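Local coordinates for protein integral membrane indolylacetylinositol arabinosyltransferase EmbB (Mycolicibacterium smegmatis MC2 155, PDB 7BVC) that probably polymerises arabinose into the arabinan of cell-wall arabinogalactan, as a membrane-embedded arabinosyltransferase of the emb family that is bound here by ethambutol, at residues 109-114 with 127-132; 116-121 with 135-140; 147-152 with 160-165; 152-157 with 184-189; 1026-1031 with 1051-1056. All coordinates share one frame; numbering follows the deposited sequence.

Interactions 1 to 4 lie in the concanavalin-like domain, whereas interaction 5 belongs to the C-terminal domain and joins two neighbouring strands of a mixed sheet. Interactions 1 and 2 involve the same antiparallel sheet, their centres about 17 Å apart; two weak backbone bonds hold interaction 1, one holds the more exposed interaction 2, and in each an arginine reaches across. Interaction 3 has a firmer bridge of two backbone bonds, and shares Ser152 with interaction 4, the most buried of the five, with one weak hydroxyl-to-carbonyl bond across its segments. Interaction 4 also meets interaction 1, where Arg186 O accepts from Arg128 NE. Leu1026 of interaction 5 packs on Ala109 and Asn112, bringing the two domains together.

Interaction 1. Residues 109-114 with 127-132; sequences AALNAM and VRNVVV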
# COMPACT_ATOMS: atom_id res chain seq x y z
N ALA B 109 -10.08 -33.20 2.07
CA ALA B 109 -11.18 -33.94 1.46
C ALA B 109 -12.43 -33.91 2.33
O ALA B 109 -13.54 -33.84 1.81
CB ALA B 109 -10.76 -35.38 1.19
N ALA B 110 -12.26 -33.97 3.65
CA ALA B 110 -13.41 -33.89 4.54
C ALA B 110 -13.94 -32.46 4.64
O ALA B 110 -15.15 -32.27 4.86
CB ALA B 110 -13.05 -34.41 5.93
N LEU B 111 -13.07 -31.47 4.49
CA LEU B 111 -13.51 -30.08 4.59
C LEU B 111 -14.24 -29.63 3.34
O LEU B 111 -15.14 -28.77 3.42
CB LEU B 111 -12.30 -29.18 4.86
CG LEU B 111 -12.44 -27.67 4.64
CD1 LEU B 111 -13.41 -27.07 5.63
CD2 LEU B 111 -11.08 -26.99 4.73
N ASN B 112 -13.91 -30.19 2.18
CA ASN B 112 -14.49 -29.74 0.92
C ASN B 112 -15.52 -30.69 0.33
O ASN B 112 -16.41 -30.23 -0.38
CB ASN B 112 -13.38 -29.51 -0.12
CG ASN B 112 -12.59 -28.25 0.13
OD1 ASN B 112 -13.07 -27.14 -0.13
ND2 ASN B 112 -11.38 -28.40 0.65
N ALA B 113 -15.43 -31.98 0.60
CA ALA B 113 -16.26 -32.97 -0.07
C ALA B 113 -17.20 -33.66 0.92
O ALA B 113 -17.25 -33.32 2.11
CB ALA B 113 -15.38 -33.97 -0.81
N MET B 114 -17.94 -34.64 0.42
CA MET B 114 -18.87 -35.43 1.21
C MET B 114 -18.35 -36.86 1.33
O MET B 114 -18.03 -37.49 0.33
CB MET B 114 -20.26 -35.44 0.58
CG MET B 114 -21.15 -36.58 1.06
SD MET B 114 -22.43 -37.02 -0.13
CE MET B 114 -23.66 -35.78 0.22
N VAL B 127 -20.27 -33.84 5.72
CA VAL B 127 -20.37 -32.93 4.58
C VAL B 127 -19.78 -31.58 4.98
O VAL B 127 -20.41 -30.82 5.73
CB VAL B 127 -21.82 -32.78 4.09
CG1 VAL B 127 -21.89 -31.75 2.98
CG2 VAL B 127 -22.37 -34.11 3.62
N ARG B 128 -18.58 -31.28 4.49
CA ARG B 128 -17.89 -30.02 4.77
C ARG B 128 -17.69 -29.82 6.27
O ARG B 128 -18.03 -28.79 6.84
CB ARG B 128 -18.65 -28.83 4.16
CG ARG B 128 -18.87 -28.94 2.67
CD ARG B 128 -19.33 -27.62 2.08
NE ARG B 128 -19.23 -27.60 0.63
CZ ARG B 128 -18.21 -27.08 -0.04
NH1 ARG B 128 -17.20 -26.53 0.62
NH2 ARG B 128 -18.20 -27.10 -1.36
N ASN B 129 -17.11 -30.84 6.91
CA ASN B 129 -16.80 -30.82 8.34
C ASN B 129 -18.04 -30.59 9.20
O ASN B 129 -17.97 -29.95 10.25
CB ASN B 129 -15.73 -29.77 8.66
CG ASN B 129 -14.32 -30.30 8.46
OD1 ASN B 129 -14.09 -31.51 8.50
ND2 ASN B 129 -13.38 -29.39 8.24
N VAL B 130 -19.18 -31.09 8.75
CA VAL B 130 -20.44 -30.98 9.47
C VAL B 130 -21.00 -32.40 9.58
O VAL B 130 -21.46 -32.97 8.59
CB VAL B 130 -21.44 -30.05 8.77
CG1 VAL B 130 -22.83 -30.22 9.35
CG2 VAL B 130 -20.98 -28.61 8.89
N VAL B 131 -20.93 -32.97 10.78
CA VAL B 131 -21.39 -34.34 10.98
C VAL B 131 -22.90 -34.39 10.83
O VAL B 131 -23.64 -33.69 11.54
CB VAL B 131 -20.94 -34.88 12.35
CG1 VAL B 131 -21.29 -33.91 13.47
CG2 VAL B 131 -21.55 -36.24 12.60
N VAL B 132 -23.37 -35.18 9.87
CA VAL B 132 -24.79 -35.31 9.57
C VAL B 132 -25.18 -36.77 9.72
O VAL B 132 -24.58 -37.65 9.09
CB VAL B 132 -25.11 -34.81 8.15
CG1 VAL B 132 -26.57 -35.02 7.83
CG2 VAL B 132 -24.73 -33.35 8.00
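Arg128 and Asn129, in the turn after strand 122-127, meet Ala113 and Ala110 around the end of helix 109-112 through two weak backbone hydrogen bonds. Arg128 N donates to Ala113 O at 3.4 Å, long but nearly straight with 168° at the hydrogen, while Asn129 N reaches Ala110 O at 3.2 Å along a bent path of 135°. Between them, Arg128 CA lies 3.3 Å from Leu111 O in a CA-H...O contact, adding a third backbone approach. Arg128 and Asn129 both have positive phi, in keeping with a tight reversal of the chain.

The arginine side chain supplies the main polar packing. Its CG stands anti to the carbonyl carbon (chi1 -57°), and the extended chain carries the guanidinium to the helix end, where Asn112 O lies above the centre of one face, not at an N-H edge, 3.6 Å from Arg128 CZ. NE donates to Arg186 O, and NH2 is also bonded outside the two segments. Asn112 ND2 likewise turns elsewhere, to Asp108 O.

Van der Waals contacts flank these groups. Asn129 ND2 rests 3.5 Å from Leu111 CD1 as the two side chains cross. On the buried side, Met114 and Val127 form an antiparallel non-hydrogen-bonded pair and lie side by side in apolar contact, with Met114 CG 3.8 Å from Val127 CG2.

Carbonyls at and just after the helix end thus meet backbone N-H groups and a cationic face in the concanavalin-like domain. The positive charge of Arg128 would probably favour this cluster of carbonyl oxygens.

Interaction 2. Residues 116-121 with 135-140; sequences VNVTET and VNRDRV
Arg137, at the start of the short helix 137-140, reaches over to Val118 at the end of strand 114-118, joining an inner strand of the antiparallel sheet in the concanavalin-like domain to the helix that follows strand 134-136. This is the tighter half of the contact. CG of the arginine stands anti to its own backbone N (chi1 161°), and a bend at chi2 (82°) turns the chain toward the strand. The guanidinium then presents one face to Val118 CG1, which lies toward the rim rather than over the centre, 3.7 Å from Arg137 CZ; the two side chains cross at about a right angle. The valine is buried, and beyond it Val98 of the adjoining strand continues the packing. Arg137 NH1 also has a weak hydrogen bond to Pro93 O, so the guanidinium has a polar partner outside the pair.

The turn side is looser. Thr119, Glu120 and Thr121 direct their CB atoms away from the helix, and the last two are exposed. Glu120 OE1 remains 6.6 Å from Arg137 NH1, so no salt bridge joins the two. Thr121 contributes through its backbone: its carbonyl accepts a weak, bent hydrogen bond at the first turn of the helix, with Arg137 N 3.3 Å from Thr121 O.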
# COMPACT_ATOMS: atom_id res chain seq x y z
N VAL B 116 -18.92 -40.77 3.30
CA VAL B 116 -19.81 -41.70 3.99
C VAL B 116 -18.93 -42.79 4.58
O VAL B 116 -18.61 -43.78 3.92
CB VAL B 116 -20.89 -42.27 3.07
CG1 VAL B 116 -21.84 -43.15 3.86
CG2 VAL B 116 -21.65 -41.15 2.39
N ASN B 117 -18.54 -42.62 5.84
CA ASN B 117 -17.57 -43.50 6.47
C ASN B 117 -18.25 -44.56 7.32
O ASN B 117 -19.35 -44.37 7.84
CB ASN B 117 -16.60 -42.69 7.34
CG ASN B 117 -15.81 -41.69 6.54
OD1 ASN B 117 -16.18 -40.52 6.45
ND2 ASN B 117 -14.70 -42.13 5.96
N VAL B 118 -17.56 -45.70 7.46
CA VAL B 118 -18.01 -46.82 8.28
C VAL B 118 -16.82 -47.26 9.13
O VAL B 118 -15.89 -47.89 8.62
CB VAL B 118 -18.55 -47.98 7.44
CG1 VAL B 118 -18.76 -49.21 8.31
CG2 VAL B 118 -19.84 -47.58 6.76
N THR B 119 -16.84 -46.91 10.41
CA THR B 119 -15.79 -47.30 11.34
C THR B 119 -16.20 -48.62 12.01
O THR B 119 -17.10 -49.31 11.54
CB THR B 119 -15.54 -46.17 12.34
OG1 THR B 119 -15.65 -44.92 11.66
CG2 THR B 119 -14.13 -46.26 12.92
N GLU B 120 -15.52 -49.00 13.10
CA GLU B 120 -15.95 -50.16 13.87
C GLU B 120 -17.14 -49.85 14.77
O GLU B 120 -17.75 -50.79 15.31
CB GLU B 120 -14.81 -50.69 14.75
CG GLU B 120 -13.58 -51.19 14.03
CD GLU B 120 -12.57 -50.09 13.80
OE1 GLU B 120 -12.83 -48.95 14.21
OE2 GLU B 120 -11.50 -50.36 13.21
N THR B 121 -17.47 -48.58 14.97
CA THR B 121 -18.52 -48.19 15.89
C THR B 121 -19.55 -47.23 15.31
O THR B 121 -20.53 -46.91 15.99
CB THR B 121 -17.92 -47.54 17.15
OG1 THR B 121 -17.17 -46.38 16.77
CG2 THR B 121 -17.01 -48.52 17.88
N VAL B 135 -24.74 -42.64 13.17
CA VAL B 135 -25.51 -43.76 13.69
C VAL B 135 -24.55 -44.84 14.18
O VAL B 135 -23.42 -44.94 13.70
CB VAL B 135 -26.49 -44.31 12.61
CG1 VAL B 135 -26.98 -45.70 12.94
CG2 VAL B 135 -27.67 -43.37 12.44
N ASN B 136 -24.97 -45.61 15.17
CA ASN B 136 -24.16 -46.73 15.63
C ASN B 136 -24.15 -47.85 14.60
O ASN B 136 -25.13 -48.09 13.89
CB ASN B 136 -24.67 -47.25 16.97
CG ASN B 136 -24.33 -46.32 18.12
OD1 ASN B 136 -23.22 -45.78 18.19
ND2 ASN B 136 -25.27 -46.14 19.04
N ARG B 137 -23.02 -48.56 14.53
CA ARG B 137 -22.75 -49.47 13.42
C ARG B 137 -23.69 -50.67 13.43
O ARG B 137 -24.40 -50.92 12.45
CB ARG B 137 -21.29 -49.92 13.48
CG ARG B 137 -20.99 -51.18 12.68
CD ARG B 137 -20.79 -50.86 11.22
NE ARG B 137 -20.19 -51.97 10.49
CZ ARG B 137 -18.88 -52.22 10.46
NH1 ARG B 137 -18.04 -51.44 11.11
NH2 ARG B 137 -18.42 -53.26 9.77
N ASP B 138 -23.70 -51.43 14.53
CA ASP B 138 -24.46 -52.67 14.57
C ASP B 138 -25.97 -52.45 14.50
O ASP B 138 -26.70 -53.42 14.29
CB ASP B 138 -24.10 -53.47 15.82
CG ASP B 138 -24.14 -52.64 17.09
OD1 ASP B 138 -25.14 -51.92 17.31
OD2 ASP B 138 -23.17 -52.70 17.87
N ARG B 139 -26.44 -51.22 14.67
CA ARG B 139 -27.87 -50.95 14.48
C ARG B 139 -28.23 -50.97 13.00
O ARG B 139 -29.24 -51.57 12.61
CB ARG B 139 -28.24 -49.62 15.11
CG ARG B 139 -29.74 -49.38 15.21
CD ARG B 139 -30.09 -48.65 16.49
NE ARG B 139 -29.39 -47.37 16.58
CZ ARG B 139 -29.96 -46.19 16.38
NH1 ARG B 139 -31.25 -46.12 16.08
NH2 ARG B 139 -29.24 -45.08 16.49
N VAL B 140 -27.41 -50.33 12.16
CA VAL B 140 -27.58 -50.46 10.72
C VAL B 140 -27.30 -51.89 10.28
O VAL B 140 -27.98 -52.43 9.40
CB VAL B 140 -26.67 -49.46 9.97
CG1 VAL B 140 -26.76 -49.68 8.47
CG2 VAL B 140 -27.06 -48.04 10.32

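Interaction 3. Residues 147-152 with 160-165; sequences RIEITS and DFVGLT
Glu149 and Asp160 pair through two backbone hydrogen bonds, the strongest polar links between these segments. Glu149 N donates to Asp160 O at 2.9 Å, and Asp160 N returns to Glu149 O at 2.8 Å, completing an antiparallel hydrogen-bonded bridge. Both are fairly straight, with 159° and 156° at the hydrogen. Just beside them, Ile148 CA comes 3.2 Å from the same Asp160 O in a CA-H...O contact. Strand 147-149 is an outermost strand, next to 80-84, in a three-stranded sheet of the concanavalin-like domain.

The acidic side chains of the pair lie close: Glu149 OE1 is 4.3 Å from Asp160 OD2. Positive charge is near at hand. Arg147 forms a salt bridge with Glu149 within 147-152, modelled too short to judge in detail; Asp160 has a long, weak ion pair with Arg177. Val162 packs alongside Arg147, its CB over one guanidinium face toward the rim and its CG1 3.8 Å from Arg147 NH1.

Ile148 and Phe161 run side by side on the buried side. Ile148 CD1 meets the ring at Phe161 CE2, 3.6 Å away, and CG2 of the isoleucine lies over one face. Val140 of helix 137-140 also touches the ring. From Phe161 to Leu164 the chain makes a type II beta turn, with Gly163 at a positive phi where a CB would press on the preceding carbonyl.

The bridge therefore separates a charged, partly exposed group from an apolar one. Arg147 and Arg177 may partly offset the repulsion between the two carboxylates, while the isoleucine-phenylalanine pair makes the other side apolar.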
# COMPACT_ATOMS: atom_id res chain seq x y z
N ARG B 147 -32.45 -48.71 3.59
CA ARG B 147 -31.66 -47.87 2.70
C ARG B 147 -31.04 -46.75 3.51
O ARG B 147 -31.24 -46.64 4.73
CB ARG B 147 -32.52 -47.29 1.57
CG ARG B 147 -33.00 -48.29 0.53
CD ARG B 147 -34.04 -47.67 -0.38
NE ARG B 147 -35.39 -47.85 0.14
CZ ARG B 147 -36.21 -46.85 0.45
NH1 ARG B 147 -37.42 -47.11 0.92
NH2 ARG B 147 -35.82 -45.59 0.28
N ILE B 148 -30.26 -45.91 2.83
CA ILE B 148 -29.73 -44.66 3.36
C ILE B 148 -29.75 -43.65 2.22
O ILE B 148 -29.13 -43.88 1.18
CB ILE B 148 -28.30 -44.81 3.91
CG1 ILE B 148 -28.26 -45.78 5.09
CG2 ILE B 148 -27.76 -43.46 4.34
CD1 ILE B 148 -26.86 -46.14 5.53
N GLU B 149 -30.46 -42.54 2.42
CA GLU B 149 -30.71 -41.58 1.35
C GLU B 149 -30.14 -40.22 1.75
O GLU B 149 -30.58 -39.63 2.74
CB GLU B 149 -32.20 -41.49 1.04
CG GLU B 149 -32.74 -42.75 0.38
CD GLU B 149 -34.24 -42.71 0.17
OE1 GLU B 149 -34.90 -41.82 0.74
OE2 GLU B 149 -34.75 -43.58 -0.57
N ILE B 150 -29.21 -39.71 0.95
CA ILE B 150 -28.28 -38.67 1.41
C ILE B 150 -28.51 -37.37 0.64
O ILE B 150 -27.55 -36.71 0.24
CB ILE B 150 -26.82 -39.16 1.29
CG1 ILE B 150 -26.73 -40.62 1.70
CG2 ILE B 150 -25.91 -38.35 2.20
CD1 ILE B 150 -25.35 -41.21 1.58
N THR B 151 -29.77 -37.03 0.42
CA THR B 151 -30.13 -35.95 -0.51
C THR B 151 -29.45 -34.64 -0.14
O THR B 151 -29.27 -34.32 1.04
CB THR B 151 -31.66 -35.77 -0.52
OG1 THR B 151 -32.28 -37.01 -0.86
CG2 THR B 151 -32.07 -34.72 -1.54
N SER B 152 -29.05 -33.88 -1.16
CA SER B 152 -28.41 -32.58 -0.95
C SER B 152 -28.76 -31.66 -2.11
O SER B 152 -28.37 -31.92 -3.25
CB SER B 152 -26.89 -32.74 -0.84
OG SER B 152 -26.26 -31.49 -0.67
N ASP B 160 -31.35 -39.86 5.44
CA ASP B 160 -32.44 -40.67 5.94
C ASP B 160 -31.98 -42.11 6.07
O ASP B 160 -31.22 -42.61 5.24
CB ASP B 160 -33.65 -40.61 5.01
CG ASP B 160 -34.24 -39.23 4.90
OD1 ASP B 160 -34.09 -38.45 5.86
OD2 ASP B 160 -34.86 -38.92 3.86
N PHE B 161 -32.48 -42.79 7.10
CA PHE B 161 -32.07 -44.14 7.44
C PHE B 161 -33.29 -45.06 7.45
O PHE B 161 -33.55 -45.74 8.44
CB PHE B 161 -31.38 -44.18 8.80
CG PHE B 161 -29.93 -43.80 8.76
CD1 PHE B 161 -29.55 -42.47 8.85
CD2 PHE B 161 -28.96 -44.77 8.65
CE1 PHE B 161 -28.21 -42.13 8.81
CE2 PHE B 161 -27.62 -44.42 8.61
CZ PHE B 161 -27.25 -43.10 8.69
N VAL B 162 -34.03 -45.06 6.34
CA VAL B 162 -35.35 -45.69 6.23
C VAL B 162 -35.37 -47.06 6.89
O VAL B 162 -34.51 -47.91 6.61
CB VAL B 162 -35.77 -45.80 4.75
CG1 VAL B 162 -37.23 -46.21 4.65
CG2 VAL B 162 -35.52 -44.49 4.03
N GLY B 163 -36.34 -47.28 7.77
CA GLY B 163 -36.43 -48.48 8.56
C GLY B 163 -36.06 -48.29 10.02
O GLY B 163 -36.48 -49.09 10.86
N LEU B 164 -35.27 -47.27 10.33
CA LEU B 164 -34.83 -47.00 11.69
C LEU B 164 -35.61 -45.83 12.28
O LEU B 164 -36.08 -44.94 11.57
CB LEU B 164 -33.33 -46.67 11.71
CG LEU B 164 -32.36 -47.81 12.02
CD1 LEU B 164 -32.29 -48.79 10.86
CD2 LEU B 164 -30.98 -47.26 12.34
N THR B 165 -35.74 -45.86 13.61
CA THR B 165 -36.30 -44.76 14.38
C THR B 165 -35.29 -44.34 15.44
O THR B 165 -34.42 -45.12 15.83
CB THR B 165 -37.63 -45.14 15.04
OG1 THR B 165 -37.43 -46.25 15.93
CG2 THR B 165 -38.66 -45.53 13.98

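Interaction 4. Residues 152-157 with 184-189; sequences SNLDGT and NLRPAI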
# COMPACT_ATOMS: atom_id res chain seq x y z
N SER B 152 -29.05 -33.88 -1.16
CA SER B 152 -28.41 -32.58 -0.95
C SER B 152 -28.76 -31.66 -2.11
O SER B 152 -28.37 -31.92 -3.25
CB SER B 152 -26.89 -32.74 -0.84
OG SER B 152 -26.26 -31.49 -0.67
N ASN B 153 -29.49 -30.59 -1.82
CA ASN B 153 -29.93 -29.65 -2.84
C ASN B 153 -30.04 -28.26 -2.20
O ASN B 153 -29.49 -28.02 -1.12
CB ASN B 153 -31.25 -30.12 -3.47
CG ASN B 153 -32.26 -30.57 -2.45
OD1 ASN B 153 -32.07 -30.39 -1.25
ND2 ASN B 153 -33.35 -31.18 -2.91
N LEU B 154 -30.74 -27.35 -2.88
CA LEU B 154 -30.89 -25.98 -2.40
C LEU B 154 -31.71 -25.87 -1.13
O LEU B 154 -31.69 -24.81 -0.49
CB LEU B 154 -31.52 -25.11 -3.49
CG LEU B 154 -30.72 -24.81 -4.75
CD1 LEU B 154 -31.61 -24.12 -5.78
CD2 LEU B 154 -29.53 -23.93 -4.42
N ASP B 155 -32.44 -26.91 -0.74
CA ASP B 155 -33.19 -26.88 0.51
C ASP B 155 -32.28 -27.17 1.70
O ASP B 155 -32.28 -26.43 2.69
CB ASP B 155 -34.35 -27.87 0.46
CG ASP B 155 -35.40 -27.48 -0.55
OD1 ASP B 155 -35.56 -26.27 -0.80
OD2 ASP B 155 -36.07 -28.39 -1.10
N GLY B 156 -31.50 -28.24 1.61
CA GLY B 156 -30.58 -28.58 2.67
C GLY B 156 -30.08 -30.00 2.49
O GLY B 156 -30.60 -30.77 1.67
N THR B 157 -29.07 -30.33 3.28
CA THR B 157 -28.48 -31.67 3.26
C THR B 157 -29.21 -32.53 4.28
O THR B 157 -29.27 -32.18 5.47
CB THR B 157 -26.99 -31.61 3.58
OG1 THR B 157 -26.40 -30.49 2.90
CG2 THR B 157 -26.30 -32.88 3.13
N ASN B 184 -25.72 -23.81 1.47
CA ASN B 184 -24.29 -23.71 1.25
C ASN B 184 -23.55 -24.96 1.71
O ASN B 184 -22.33 -24.92 1.91
CB ASN B 184 -23.73 -22.48 1.97
CG ASN B 184 -24.14 -21.19 1.30
OD1 ASN B 184 -24.23 -21.11 0.07
ND2 ASN B 184 -24.39 -20.16 2.10
N LEU B 185 -24.26 -26.08 1.88
CA LEU B 185 -23.66 -27.34 2.29
C LEU B 185 -23.58 -28.33 1.14
O LEU B 185 -23.61 -29.55 1.35
CB LEU B 185 -24.44 -27.95 3.46
CG LEU B 185 -24.03 -27.53 4.87
CD1 LEU B 185 -24.66 -28.45 5.90
CD2 LEU B 185 -22.53 -27.50 5.03
N ARG B 186 -23.49 -27.83 -0.09
CA ARG B 186 -23.37 -28.71 -1.24
C ARG B 186 -21.91 -29.09 -1.45
O ARG B 186 -21.06 -28.20 -1.57
CB ARG B 186 -23.94 -28.04 -2.49
CG ARG B 186 -25.34 -27.49 -2.29
CD ARG B 186 -26.17 -27.56 -3.55
NE ARG B 186 -25.73 -26.60 -4.56
CZ ARG B 186 -25.91 -25.29 -4.48
NH1 ARG B 186 -26.51 -24.76 -3.43
NH2 ARG B 186 -25.47 -24.50 -5.45
N PRO B 187 -21.58 -30.38 -1.51
CA PRO B 187 -20.17 -30.78 -1.54
C PRO B 187 -19.50 -30.40 -2.84
O PRO B 187 -20.13 -30.08 -3.85
CB PRO B 187 -20.25 -32.30 -1.38
CG PRO B 187 -21.57 -32.66 -1.96
CD PRO B 187 -22.49 -31.53 -1.60
N ALA B 188 -18.17 -30.42 -2.80
CA ALA B 188 -17.34 -30.16 -3.97
C ALA B 188 -17.05 -31.49 -4.66
O ALA B 188 -16.51 -32.40 -4.05
CB ALA B 188 -16.04 -29.46 -3.59
N ILE B 189 -17.42 -31.58 -5.93
CA ILE B 189 -17.31 -32.84 -6.66
C ILE B 189 -16.01 -32.87 -7.45
O ILE B 189 -15.68 -31.93 -8.18
CB ILE B 189 -18.52 -33.03 -7.59
CG1 ILE B 189 -19.83 -32.91 -6.81
CG2 ILE B 189 -18.45 -34.38 -8.29
CD1 ILE B 189 -20.09 -34.07 -5.89
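Thr157 and Leu185 cross at about a right angle, the threonine hydroxyl brought up to the leucine backbone. With OG1 anti to the carbonyl carbon (chi1 -41°), the hydroxyl faces across the gap and donates a weak hydrogen bond, Thr157 OG1 to Leu185 O, at 3.3 Å. The same oxygen also packs against the start of the leucine side chain, 3.3 Å from Leu185 CB.

Arg186 and Leu154 meet obliquely. Bends at chi2 and chi3 fold the arginine back toward the loop 152-157, so that its NH1 lies 3.3 Å from Leu154 CD2, a van der Waals contact, not a polar one. Arg186 NE instead binds Pro76 O.

Near the threonine, Ser152 points toward the other loop. Its OG stands 3.9 Å from both Leu185 O and Pro187 CD, looking onto the backbone and the proline ring but too far for a hydrogen bond to Leu185 O.

The contact joins two stretches of the concanavalin-like domain: the loop leading into strand 157-159, with Thr157 at its start, and the loop before strand 191-192. Its chemistry is mostly van der Waals touch, and the arginine side chain's bond to Pro76 O ties this junction to a neighbouring loop.

Interaction 5. Residues 1026-1031 with 1051-1056; sequences LLLRAS and FDTVVE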
# COMPACT_ATOMS: atom_id res chain seq x y z
N LEU B 1026 -7.29 -31.30 -4.28
CA LEU B 1026 -8.15 -32.40 -3.87
C LEU B 1026 -7.84 -33.68 -4.62
O LEU B 1026 -8.05 -34.77 -4.09
CB LEU B 1026 -9.62 -32.03 -4.07
CG LEU B 1026 -10.32 -31.19 -3.01
CD1 LEU B 1026 -11.71 -30.82 -3.49
CD2 LEU B 1026 -10.40 -31.96 -1.70
N LEU B 1027 -7.35 -33.57 -5.86
CA LEU B 1027 -7.22 -34.74 -6.72
C LEU B 1027 -5.78 -35.21 -6.92
O LEU B 1027 -5.56 -36.41 -7.11
CB LEU B 1027 -7.84 -34.44 -8.09
CG LEU B 1027 -7.92 -35.58 -9.11
CD1 LEU B 1027 -8.53 -36.82 -8.48
CD2 LEU B 1027 -8.71 -35.15 -10.33
N LEU B 1028 -4.80 -34.31 -6.87
CA LEU B 1028 -3.44 -34.64 -7.26
C LEU B 1028 -2.45 -34.16 -6.20
O LEU B 1028 -2.80 -33.43 -5.27
CB LEU B 1028 -3.09 -34.01 -8.62
CG LEU B 1028 -4.06 -34.30 -9.76
CD1 LEU B 1028 -3.88 -33.28 -10.88
CD2 LEU B 1028 -3.88 -35.71 -10.29
N ARG B 1029 -1.20 -34.61 -6.35
CA ARG B 1029 -0.10 -34.21 -5.47
C ARG B 1029 1.03 -33.65 -6.33
O ARG B 1029 1.42 -34.27 -7.31
CB ARG B 1029 0.40 -35.39 -4.64
CG ARG B 1029 -0.51 -35.79 -3.49
CD ARG B 1029 -0.19 -37.19 -3.00
NE ARG B 1029 -0.79 -37.47 -1.70
CZ ARG B 1029 -0.93 -38.69 -1.19
NH1 ARG B 1029 -0.52 -39.74 -1.88
NH2 ARG B 1029 -1.49 -38.85 -0.00
N ALA B 1030 1.54 -32.48 -5.95
CA ALA B 1030 2.53 -31.77 -6.74
C ALA B 1030 3.94 -31.96 -6.17
O ALA B 1030 4.14 -31.98 -4.96
CB ALA B 1030 2.21 -30.28 -6.81
N SER B 1031 4.91 -32.09 -7.07
CA SER B 1031 6.30 -32.25 -6.67
C SER B 1031 7.20 -31.45 -7.60
O SER B 1031 7.06 -31.53 -8.83
CB SER B 1031 6.71 -33.72 -6.67
OG SER B 1031 6.70 -34.25 -7.98
N PHE B 1051 2.53 -33.81 -11.34
CA PHE B 1051 1.29 -34.17 -10.67
C PHE B 1051 1.17 -35.68 -10.62
O PHE B 1051 1.18 -36.35 -11.66
CB PHE B 1051 0.08 -33.56 -11.39
CG PHE B 1051 -0.21 -32.16 -10.98
CD1 PHE B 1051 -0.14 -31.78 -9.66
CD2 PHE B 1051 -0.56 -31.21 -11.93
CE1 PHE B 1051 -0.41 -30.48 -9.28
CE2 PHE B 1051 -0.84 -29.91 -11.55
CZ PHE B 1051 -0.76 -29.55 -10.23
N ASP B 1052 1.05 -36.22 -9.41
CA ASP B 1052 0.85 -37.65 -9.20
C ASP B 1052 -0.53 -37.89 -8.61
O ASP B 1052 -0.97 -37.16 -7.72
CB ASP B 1052 1.92 -38.22 -8.27
CG ASP B 1052 3.32 -37.79 -8.66
OD1 ASP B 1052 3.85 -36.85 -8.03
OD2 ASP B 1052 3.89 -38.38 -9.60
N THR B 1053 -1.21 -38.91 -9.12
CA THR B 1053 -2.56 -39.21 -8.67
C THR B 1053 -2.54 -39.80 -7.26
O THR B 1053 -1.58 -40.47 -6.86
CB THR B 1053 -3.24 -40.19 -9.63
OG1 THR B 1053 -2.47 -41.40 -9.70
CG2 THR B 1053 -3.34 -39.58 -11.01
N VAL B 1054 -3.61 -39.54 -6.52
CA VAL B 1054 -3.77 -40.13 -5.20
C VAL B 1054 -4.34 -41.54 -5.29
O VAL B 1054 -3.88 -42.44 -4.59
CB VAL B 1054 -4.66 -39.22 -4.33
CG1 VAL B 1054 -4.63 -39.67 -2.89
CG2 VAL B 1054 -4.22 -37.77 -4.45
N VAL B 1055 -5.33 -41.74 -6.15
CA VAL B 1055 -5.87 -43.05 -6.46
C VAL B 1055 -6.08 -43.13 -7.97
O VAL B 1055 -6.23 -42.11 -8.64
CB VAL B 1055 -7.18 -43.34 -5.71
CG1 VAL B 1055 -6.91 -43.57 -4.23
CG2 VAL B 1055 -8.15 -42.18 -5.89
N GLU B 1056 -6.08 -44.35 -8.49
CA GLU B 1056 -6.16 -44.56 -9.94
C GLU B 1056 -7.62 -44.57 -10.37
O GLU B 1056 -8.39 -45.45 -9.94
CB GLU B 1056 -5.45 -45.85 -10.32
CG GLU B 1056 -5.13 -45.99 -11.80
CD GLU B 1056 -6.29 -46.50 -12.62
OE1 GLU B 1056 -7.15 -47.21 -12.05
OE2 GLU B 1056 -6.34 -46.20 -13.83
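Arg1029 and Asp1052 exchange two backbone hydrogen bonds, Arg1029 N to Asp1052 O and Asp1052 N to Arg1029 O, each 2.9 Å long. Both donors lie in the plane of the carbonyl they meet, and the second bond is the straighter, with 169° at the hydrogen. Phe1051 CA supports them with a CA-H...O contact to Arg1029 O at 3.4 Å.

The pairs on either side, Leu1028 with Thr1053 and Ala1030 with Phe1051, are non-hydrogen-bonded. This is the regular alternation of an antiparallel beta hairpin, strands 1028-1037 and 1047-1053, in the mixed sheet of the C-terminal domain; strand 996-999 lies on the far side of 1047-1053.

Apolar contacts gather on the face carrying Leu1028, Ala1030, Phe1051 and Thr1053. Leu1028 crosses the phenylalanine at about a right angle, its CD1 over the ring face in a CH-pi contact, 4.2 Å from the centroid and 24° off the normal. Ala1030 CB approaches the ring obliquely, 3.6 Å from Phe1051 CE1, while Leu1028 CD2 reaches Thr1053 CG2 at 4.0 Å.

On the opposite face the extended Arg1029 side chain crosses Val1054, whose CG1 lies over the centre of the guanidinium, 4.2 Å from Arg1029 CZ.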